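Local coordinates for CSOR (Streptomyces lividans, PDB 4ADZ), which probably represses transcription of copper-responsive genes as a copper-sensitive operon regulator, at residues 74-78 and 79-83. Numbering follows the deposited sequence. Where two conformers were deposited one is given.
Sequences EDVYC and IDILT
The N-terminal start of helix 78-114, with Tyr77 at the N-cap position, follows the loop that leads out of helix 48-73 in this all-helical CsoR chain. Tyr77 O takes the first full helical bond, from Ile81 N at 3.2 Å, and a weak one from Asp80 N; one residue on, Leu82 N donates to Cys78 O at 2.9 Å. The tyrosine ring, its CG anti to the backbone N (chi1 -178°), runs alongside Ile79 in the same direction. Tyr77 CE2 lies 3.6 Å from Ile79 CG1, and Ile79 N sits over one ring face, offset toward the rim. The phenol OH is hydrogen-bonded to Glu125 OE1 and Lys122 NZ of the second subunit, tying this helix start to the subunit interface. Replaced by an alanine, the tyrosine would probably leave the flank of Ile79 uncovered and Glu125 and Lys122 of that subunit without its hydroxyl. Val76 and Ile81 both pack on Met71 of helix 48-73, so the loop and the new helix share a neighbour there. Ile81 CD1 comes within 3.4 Å of Val76 O, while Val76 CG1 lies 3.4 Å from Asp80 OD2.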
loop_
_atom_site.group_PDB
_atom_site.type_symbol
_atom_site.label_atom_id
_atom_site.label_comp_id
_atom_site.label_asym_id
_atom_site.label_seq_id
_atom_site.Cartn_x
_atom_site.Cartn_y
_atom_site.Cartn_z
ATOM N N GLU A 74 25.999 -8.011 7.939
ATOM C CA GLU A 74 26.197 -9.157 8.820
ATOM C C GLU A 74 25.464 -10.420 8.362
ATOM O O GLU A 74 25.398 -11.400 9.114
ATOM C CB GLU A 74 25.760 -8.796 10.218
ATOM C CG GLU A 74 26.574 -7.640 10.835
ATOM C CD GLU A 74 25.835 -6.927 11.971
ATOM O OE1 GLU A 74 24.682 -7.332 12.294
ATOM O OE2 GLU A 74 26.400 -5.943 12.548
ATOM N N ASP A 75 24.920 -10.402 7.156
ATOM C CA ASP A 75 24.229 -11.546 6.522
ATOM C C ASP A 75 23.083 -12.064 7.380
ATOM O O ASP A 75 22.873 -13.278 7.505
ATOM C CB ASP A 75 25.199 -12.715 6.208
ATOM C CG ASP A 75 26.409 -12.282 5.375
ATOM O OD1 ASP A 75 26.335 -11.324 4.573
ATOM O OD2 ASP A 75 27.456 -12.937 5.524
ATOM N N VAL A 76 22.343 -11.132 7.959
ATOM C CA VAL A 76 21.147 -11.430 8.748
ATOM C C VAL A 76 20.089 -12.073 7.853
ATOM O O VAL A 76 19.936 -11.739 6.653
ATOM C CB VAL A 76 20.628 -10.182 9.521
ATOM C CG1 VAL A 76 19.201 -10.353 10.095
ATOM C CG2 VAL A 76 21.612 -9.773 10.638
ATOM N N TYR A 77 19.350 -13.039 8.417
ATOM C CA TYR A 77 18.335 -13.748 7.651
ATOM C C TYR A 77 17.369 -12.755 6.971
ATOM O O TYR A 77 16.897 -11.778 7.556
ATOM C CB TYR A 77 17.563 -14.647 8.583
ATOM C CG TYR A 77 16.491 -15.512 7.954
ATOM C CD1 TYR A 77 16.797 -16.407 6.943
ATOM C CD2 TYR A 77 15.206 -15.516 8.469
ATOM C CE1 TYR A 77 15.859 -17.258 6.399
ATOM C CE2 TYR A 77 14.246 -16.357 7.931
ATOM C CZ TYR A 77 14.570 -17.189 6.879
ATOM O OH TYR A 77 13.636 -18.033 6.343
ATOM N N CYS A 78 17.102 -13.042 5.723
ATOM C CA CYS A 78 16.355 -12.063 4.931
ATOM C C CYS A 78 14.985 -11.697 5.460
ATOM O O CYS A 78 14.591 -10.543 5.347
ATOM C CB CYS A 78 16.299 -12.491 3.521
ATOM S SG CYS A 78 15.390 -14.025 3.423
ATOM N N ILE A 79 14.238 -12.610 6.079
ATOM C CA ILE A 79 12.945 -12.281 6.646
ATOM C C ILE A 79 13.030 -11.240 7.786
ATOM O O ILE A 79 12.202 -10.390 7.876
ATOM C CB ILE A 79 12.141 -13.538 7.087
ATOM C CG1 ILE A 79 11.988 -14.487 5.887
ATOM C CG2 ILE A 79 10.800 -13.161 7.722
ATOM C CD1 ILE A 79 11.112 -13.987 4.738
ATOM N N ASP A 80 14.050 -11.335 8.644
ATOM C CA ASP A 80 14.265 -10.417 9.722
ATOM C C ASP A 80 14.545 -9.034 9.087
ATOM O O ASP A 80 14.051 -8.029 9.598
ATOM C CB ASP A 80 15.436 -10.912 10.570
ATOM C CG ASP A 80 15.568 -10.235 11.874
ATOM O OD1 ASP A 80 14.553 -9.876 12.496
ATOM O OD2 ASP A 80 16.731 -10.091 12.364
ATOM N N ILE A 81 15.277 -9.013 7.972
ATOM C CA ILE A 81 15.501 -7.735 7.285
ATOM C C ILE A 81 14.192 -7.154 6.748
ATOM O O ILE A 81 13.928 -5.930 6.883
ATOM C CB ILE A 81 16.564 -7.849 6.174
ATOM C CG1 ILE A 81 17.920 -8.292 6.775
ATOM C CG2 ILE A 81 16.737 -6.491 5.471
ATOM C CD1 ILE A 81 19.042 -8.596 5.760
ATOM N N LEU A 82 13.389 -7.991 6.099
ATOM C CA LEU A 82 12.065 -7.565 5.623
ATOM C C LEU A 82 11.203 -7.011 6.709
ATOM O O LEU A 82 10.573 -5.954 6.547
ATOM C CB LEU A 82 11.347 -8.675 4.876
ATOM C CG LEU A 82 11.981 -9.176 3.598
ATOM C CD1 LEU A 82 11.159 -10.334 2.959
ATOM C CD2 LEU A 82 12.151 -8.058 2.601
ATOM N N THR A 83 11.204 -7.619 7.890
ATOM C CA THR A 83 10.465 -7.072 8.993
ATOM C C THR A 83 10.874 -5.617 9.341
ATOM O O THR A 83 10.021 -4.746 9.608
ATOM C CB THR A 83 10.584 -7.994 10.234
ATOM O OG1 THR A 83 10.035 -9.250 9.881
ATOM C CG2 THR A 83 9.835 -7.424 11.479
#